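Local coordinates for protein bottromycin amidohydrolase (Streptomyces purpureus, PDB 6I5S) that probably hydrolyses a thiazoline-bearing amide as a two-zinc amidohydrolase, acting as gatekeeper of bottromycin biosynthesis, at residues Ala42-Pro56 with Arg78-Phe90. Numbering follows the deposited sequence.
Sequences AVGLIDAATGETAPP and RPAPYDWYVTPGF
Tyr-82 brings its ring atoms CD1 and CE1 up to the CA of Gly-44, a hollow that exists because no side chain rises there; CE1 comes to 3.4 Å from that CA, where a CB would collide with it. With CG anti to the carbonyl carbon (chi1 -65°), the ring reaches over strand 43-45 to the returning chain, where its OH donates to Ala-54 O at 2.7 Å, from above the carbonyl plane. The Pro-56 and Tyr-82 side chains cross at about a right angle, Pro-56 CD 3.7 Å from Tyr-82 CE1; Thr-53 and Tyr-82 come from opposite directions, and Thr-53 CG2 touches OH and CZ. Without the phenol, as with an alanine here, Ala-54 O would probably lose this donor and the hollow over Gly-44 its filling.

Strands 43-45 and 84-88 run parallel, joined by Gly-44 N to Trp-84 O (2.8 Å), Val-86 N to Gly-44 O and Ile-46 N to Val-86 O. Val-43 CG1, anti to its own N (chi1 166°), presses on Val-86 CG2 at 3.5 Å. Ile-46 CD1 settles between Tyr-85 CB and Thr-87 CG2. Strand 402-405 joins strand 84-88 antiparallel, consistent with the small beta domain, built from both chain ends, that accompanies the barrel in metal-dependent amidohydrolases. Backbone pairing, one phenol-to-carbonyl bond and apolar packing imply a join resting on shape and directed hydrogen bonds, with no salt bridge between the segments.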
loop_
_atom_site.group_PDB
_atom_site.type_symbol
_atom_site.label_atom_id
_atom_site.label_comp_id
_atom_site.label_asym_id
_atom_site.label_seq_id
_atom_site.Cartn_x
_atom_site.Cartn_y
_atom_site.Cartn_z
ATOM N N ALA A 42 -5.550 2.467 29.490
ATOM C CA ALA A 42 -5.915 1.061 29.412
ATOM C C ALA A 42 -5.823 0.527 27.983
ATOM O O ALA A 42 -6.768 -0.067 27.454
ATOM C CB ALA A 42 -7.313 0.849 29.981
ATOM N N VAL A 43 -4.653 0.703 27.362
ATOM C CA VAL A 43 -4.452 0.324 25.972
ATOM C C VAL A 43 -3.829 -1.056 25.962
ATOM O O VAL A 43 -2.869 -1.308 26.706
ATOM C CB VAL A 43 -3.536 1.333 25.246
ATOM C CG1 VAL A 43 -3.049 0.799 23.920
ATOM C CG2 VAL A 43 -4.256 2.663 25.019
ATOM N N GLY A 44 -4.369 -1.949 25.117
ATOM C CA GLY A 44 -3.721 -3.209 24.831
ATOM C C GLY A 44 -2.939 -3.133 23.516
ATOM O O GLY A 44 -3.517 -3.052 22.422
ATOM N N LEU A 45 -1.622 -3.091 23.607
ATOM C CA LEU A 45 -0.783 -2.993 22.413
ATOM C C LEU A 45 -0.696 -4.375 21.793
ATOM O O LEU A 45 -0.247 -5.323 22.445
ATOM C CB LEU A 45 0.610 -2.472 22.753
ATOM C CG LEU A 45 1.669 -2.474 21.628
ATOM C CD1 LEU A 45 1.211 -1.610 20.483
ATOM C CD2 LEU A 45 3.059 -2.033 22.135
ATOM N N ILE A 46 -1.168 -4.509 20.560
ATOM C CA ILE A 46 -1.075 -5.783 19.854
ATOM C C ILE A 46 0.296 -5.888 19.193
ATOM O O ILE A 46 0.743 -4.961 18.501
ATOM C CB ILE A 46 -2.221 -5.908 18.840
ATOM C CG1 ILE A 46 -3.568 -5.929 19.608
ATOM C CG2 ILE A 46 -2.060 -7.146 17.980
ATOM C CD1 ILE A 46 -4.768 -5.923 18.695
ATOM N N ASP A 47 0.978 -6.998 19.452
ATOM C CA ASP A 47 2.346 -7.205 18.975
ATOM C C ASP A 47 2.327 -7.417 17.474
ATOM O O ASP A 47 1.705 -8.357 16.992
ATOM C CB ASP A 47 2.978 -8.416 19.664
ATOM C CG ASP A 47 4.480 -8.515 19.421
ATOM O OD1 ASP A 47 5.066 -7.542 18.914
ATOM O OD2 ASP A 47 5.076 -9.567 19.744
ATOM N N ALA A 48 3.017 -6.550 16.737
ATOM C CA ALA A 48 2.911 -6.551 15.280
ATOM C C ALA A 48 3.304 -7.891 14.664
ATOM O O ALA A 48 2.894 -8.181 13.535
ATOM C CB ALA A 48 3.773 -5.434 14.693
ATOM N N ALA A 49 4.087 -8.705 15.373
ATOM C CA ALA A 49 4.517 -10.004 14.872
ATOM C C ALA A 49 3.579 -11.147 15.264
ATOM O O ALA A 49 3.258 -11.997 14.424
ATOM C CB ALA A 49 5.931 -10.300 15.377
ATOM N N THR A 50 3.136 -11.201 16.523
ATOM C CA THR A 50 2.422 -12.362 17.041
ATOM C C THR A 50 0.914 -12.181 17.150
ATOM O O THR A 50 0.201 -13.177 17.290
ATOM C CB THR A 50 2.952 -12.729 18.430
ATOM O OG1 THR A 50 2.381 -11.849 19.401
ATOM C CG2 THR A 50 4.470 -12.574 18.478
ATOM N N GLY A 51 0.410 -10.949 17.145
ATOM C CA GLY A 51 -1.004 -10.716 17.310
ATOM C C GLY A 51 -1.493 -10.838 18.729
ATOM O O GLY A 51 -2.687 -10.608 18.979
ATOM N N GLU A 52 -0.618 -11.187 19.665
ATOM C CA GLU A 52 -1.003 -11.196 21.069
ATOM C C GLU A 52 -0.975 -9.777 21.637
ATOM O O GLU A 52 -0.345 -8.871 21.086
ATOM C CB GLU A 52 -0.080 -12.102 21.873
ATOM C CG GLU A 52 -0.543 -13.551 21.901
ATOM C CD GLU A 52 0.545 -14.528 21.504
ATOM O OE1 GLU A 52 1.735 -14.204 21.690
ATOM O OE2 GLU A 52 0.209 -15.620 20.998
ATOM N N THR A 53 -1.656 -9.601 22.771
ATOM C CA THR A 53 -1.918 -8.289 23.344
ATOM C C THR A 53 -1.170 -8.124 24.656
ATOM O O THR A 53 -1.307 -8.947 25.554
ATOM C CB THR A 53 -3.418 -8.119 23.563
ATOM O OG1 THR A 53 -4.093 -8.463 22.348
ATOM C CG2 THR A 53 -3.771 -6.679 23.964
ATOM N N ALA A 54 -0.429 -7.029 24.794
ATOM C CA ALA A 54 0.253 -6.757 26.049
ATOM C C ALA A 54 -0.771 -6.418 27.139
ATOM O O ALA A 54 -1.920 -6.091 26.843
ATOM C CB ALA A 54 1.244 -5.607 25.880
ATOM N N PRO A 55 -0.373 -6.473 28.402
ATOM C CA PRO A 55 -1.291 -6.091 29.461
ATOM C C PRO A 55 -1.706 -4.642 29.304
ATOM O O PRO A 55 -1.037 -3.867 28.605
ATOM C CB PRO A 55 -0.487 -6.329 30.752
ATOM C CG PRO A 55 0.923 -6.424 30.352
ATOM C CD PRO A 55 0.885 -7.006 28.958
ATOM N N PRO A 56 -2.810 -4.240 29.925
ATOM C CA PRO A 56 -3.323 -2.886 29.702
ATOM C C PRO A 56 -2.358 -1.850 30.252
ATOM O O PRO A 56 -1.953 -1.912 31.414
ATOM C CB PRO A 56 -4.655 -2.883 30.472
ATOM C CG PRO A 56 -4.549 -3.962 31.423
ATOM C CD PRO A 56 -3.678 -5.009 30.823
ATOM N N ARG A 78 -8.384 -6.547 41.041
ATOM C CA ARG A 78 -9.213 -6.350 39.853
ATOM C C ARG A 78 -8.389 -5.964 38.627
ATOM O O ARG A 78 -8.101 -4.787 38.428
ATOM C CB ARG A 78 -10.270 -5.273 40.123
ATOM N N PRO A 79 -8.039 -6.956 37.804
ATOM C CA PRO A 79 -7.293 -6.708 36.579
ATOM C C PRO A 79 -8.014 -5.712 35.672
ATOM O O PRO A 79 -9.176 -5.916 35.312
ATOM C CB PRO A 79 -7.082 -8.021 35.829
ATOM N N ALA A 80 -7.310 -4.656 35.261
ATOM C CA ALA A 80 -7.970 -3.577 34.527
ATOM C C ALA A 80 -8.400 -4.037 33.138
ATOM O O ALA A 80 -7.575 -4.576 32.392
ATOM C CB ALA A 80 -7.048 -2.375 34.392
ATOM N N PRO A 81 -9.654 -3.808 32.730
ATOM C CA PRO A 81 -10.046 -4.163 31.359
ATOM C C PRO A 81 -9.391 -3.252 30.333
ATOM O O PRO A 81 -8.894 -2.169 30.650
ATOM C CB PRO A 81 -11.561 -3.983 31.344
ATOM C CG PRO A 81 -11.862 -3.040 32.474
ATOM C CD PRO A 81 -10.794 -3.269 33.516
ATOM N N TYR A 82 -9.393 -3.709 29.078
ATOM C CA TYR A 82 -8.881 -2.889 27.990
ATOM C C TYR A 82 -9.958 -1.895 27.568
ATOM O O TYR A 82 -11.110 -2.277 27.341
ATOM C CB TYR A 82 -8.487 -3.743 26.788
ATOM C CG TYR A 82 -7.346 -4.704 26.999
ATOM C CD1 TYR A 82 -6.038 -4.246 27.165
ATOM C CD2 TYR A 82 -7.565 -6.078 26.985
ATOM C CE1 TYR A 82 -4.987 -5.126 27.339
ATOM C CE2 TYR A 82 -6.505 -6.984 27.158
ATOM C CZ TYR A 82 -5.219 -6.503 27.333
ATOM O OH TYR A 82 -4.160 -7.398 27.507
ATOM N N ASP A 83 -9.588 -0.616 27.474
ATOM C CA ASP A 83 -10.461 0.350 26.819
ATOM C C ASP A 83 -10.202 0.398 25.324
ATOM O O ASP A 83 -11.067 0.804 24.544
ATOM C CB ASP A 83 -10.234 1.754 27.381
ATOM C CG ASP A 83 -10.764 1.909 28.800
ATOM O OD1 ASP A 83 -11.414 0.980 29.312
ATOM O OD2 ASP A 83 -10.483 2.963 29.395
ATOM N N TRP A 84 -8.997 0.048 24.928
ATOM C CA TRP A 84 -8.591 0.144 23.543
ATOM C C TRP A 84 -7.677 -1.019 23.218
ATOM O O TRP A 84 -6.905 -1.478 24.072
ATOM C CB TRP A 84 -7.804 1.409 23.255
ATOM C CG TRP A 84 -8.440 2.723 23.446
ATOM C CD1 TRP A 84 -8.203 3.591 24.459
ATOM C CD2 TRP A 84 -9.346 3.380 22.555
ATOM N NE1 TRP A 84 -8.918 4.741 24.268
ATOM C CE2 TRP A 84 -9.624 4.636 23.104
ATOM C CE3 TRP A 84 -9.959 3.021 21.359
ATOM C CZ2 TRP A 84 -10.497 5.530 22.504
ATOM C CZ3 TRP A 84 -10.814 3.925 20.768
ATOM C CH2 TRP A 84 -11.063 5.156 21.326
ATOM N N TYR A 85 -7.733 -1.449 21.956
ATOM C CA TYR A 85 -6.729 -2.321 21.362
ATOM C C TYR A 85 -6.043 -1.543 20.247
ATOM O O TYR A 85 -6.726 -0.882 19.454
ATOM C CB TYR A 85 -7.390 -3.573 20.794
ATOM C CG TYR A 85 -8.086 -4.419 21.796
ATOM C CD1 TYR A 85 -7.435 -5.464 22.441
ATOM C CD2 TYR A 85 -9.408 -4.174 22.131
ATOM C CE1 TYR A 85 -8.121 -6.263 23.407
ATOM C CE2 TYR A 85 -10.071 -4.970 23.080
ATOM C CZ TYR A 85 -9.403 -6.012 23.691
ATOM O OH TYR A 85 -10.051 -6.802 24.641
ATOM N N VAL A 86 -4.708 -1.592 20.201
ATOM C CA VAL A 86 -3.943 -0.714 19.334
ATOM C C VAL A 86 -2.972 -1.526 18.507
ATOM O O VAL A 86 -2.269 -2.396 19.030
ATOM C CB VAL A 86 -3.200 0.348 20.159
ATOM C CG1 VAL A 86 -2.158 1.026 19.362
ATOM C CG2 VAL A 86 -4.230 1.367 20.665
ATOM N N THR A 87 -2.901 -1.202 17.223
ATOM C CA THR A 87 -1.850 -1.668 16.340
ATOM C C THR A 87 -1.003 -0.504 15.835
ATOM O O THR A 87 -1.454 0.644 15.822
ATOM C CB THR A 87 -2.431 -2.414 15.119
ATOM O OG1 THR A 87 -3.126 -1.495 14.263
ATOM C CG2 THR A 87 -3.436 -3.456 15.577
ATOM N N PRO A 88 0.217 -0.780 15.375
ATOM C CA PRO A 88 0.940 0.210 14.585
ATOM C C PRO A 88 0.097 0.608 13.385
ATOM O O PRO A 88 -0.758 -0.140 12.893
ATOM C CB PRO A 88 2.185 -0.547 14.146
ATOM C CG PRO A 88 2.362 -1.610 15.139
ATOM C CD PRO A 88 0.977 -2.052 15.453
ATOM N N GLY A 89 0.354 1.803 12.885
ATOM C CA GLY A 89 -0.303 2.231 11.665
ATOM C C GLY A 89 0.083 1.337 10.505
ATOM O O GLY A 89 1.188 0.813 10.464
ATOM N N PHE A 90 -0.860 1.166 9.572
ATOM C CA PHE A 90 -0.671 0.306 8.408
ATOM C C PHE A 90 0.105 1.018 7.309
ATOM O O PHE A 90 0.091 2.255 7.193
ATOM C CB PHE A 90 -2.028 -0.136 7.826
ATOM C CG PHE A 90 -2.949 -0.715 8.849
ATOM C CD1 PHE A 90 -2.475 -1.556 9.835
ATOM C CD2 PHE A 90 -4.274 -0.386 8.849
ATOM C CE1 PHE A 90 -3.322 -2.036 10.845
ATOM C CE2 PHE A 90 -5.134 -0.884 9.870
ATOM C CZ PHE A 90 -4.624 -1.718 10.841
#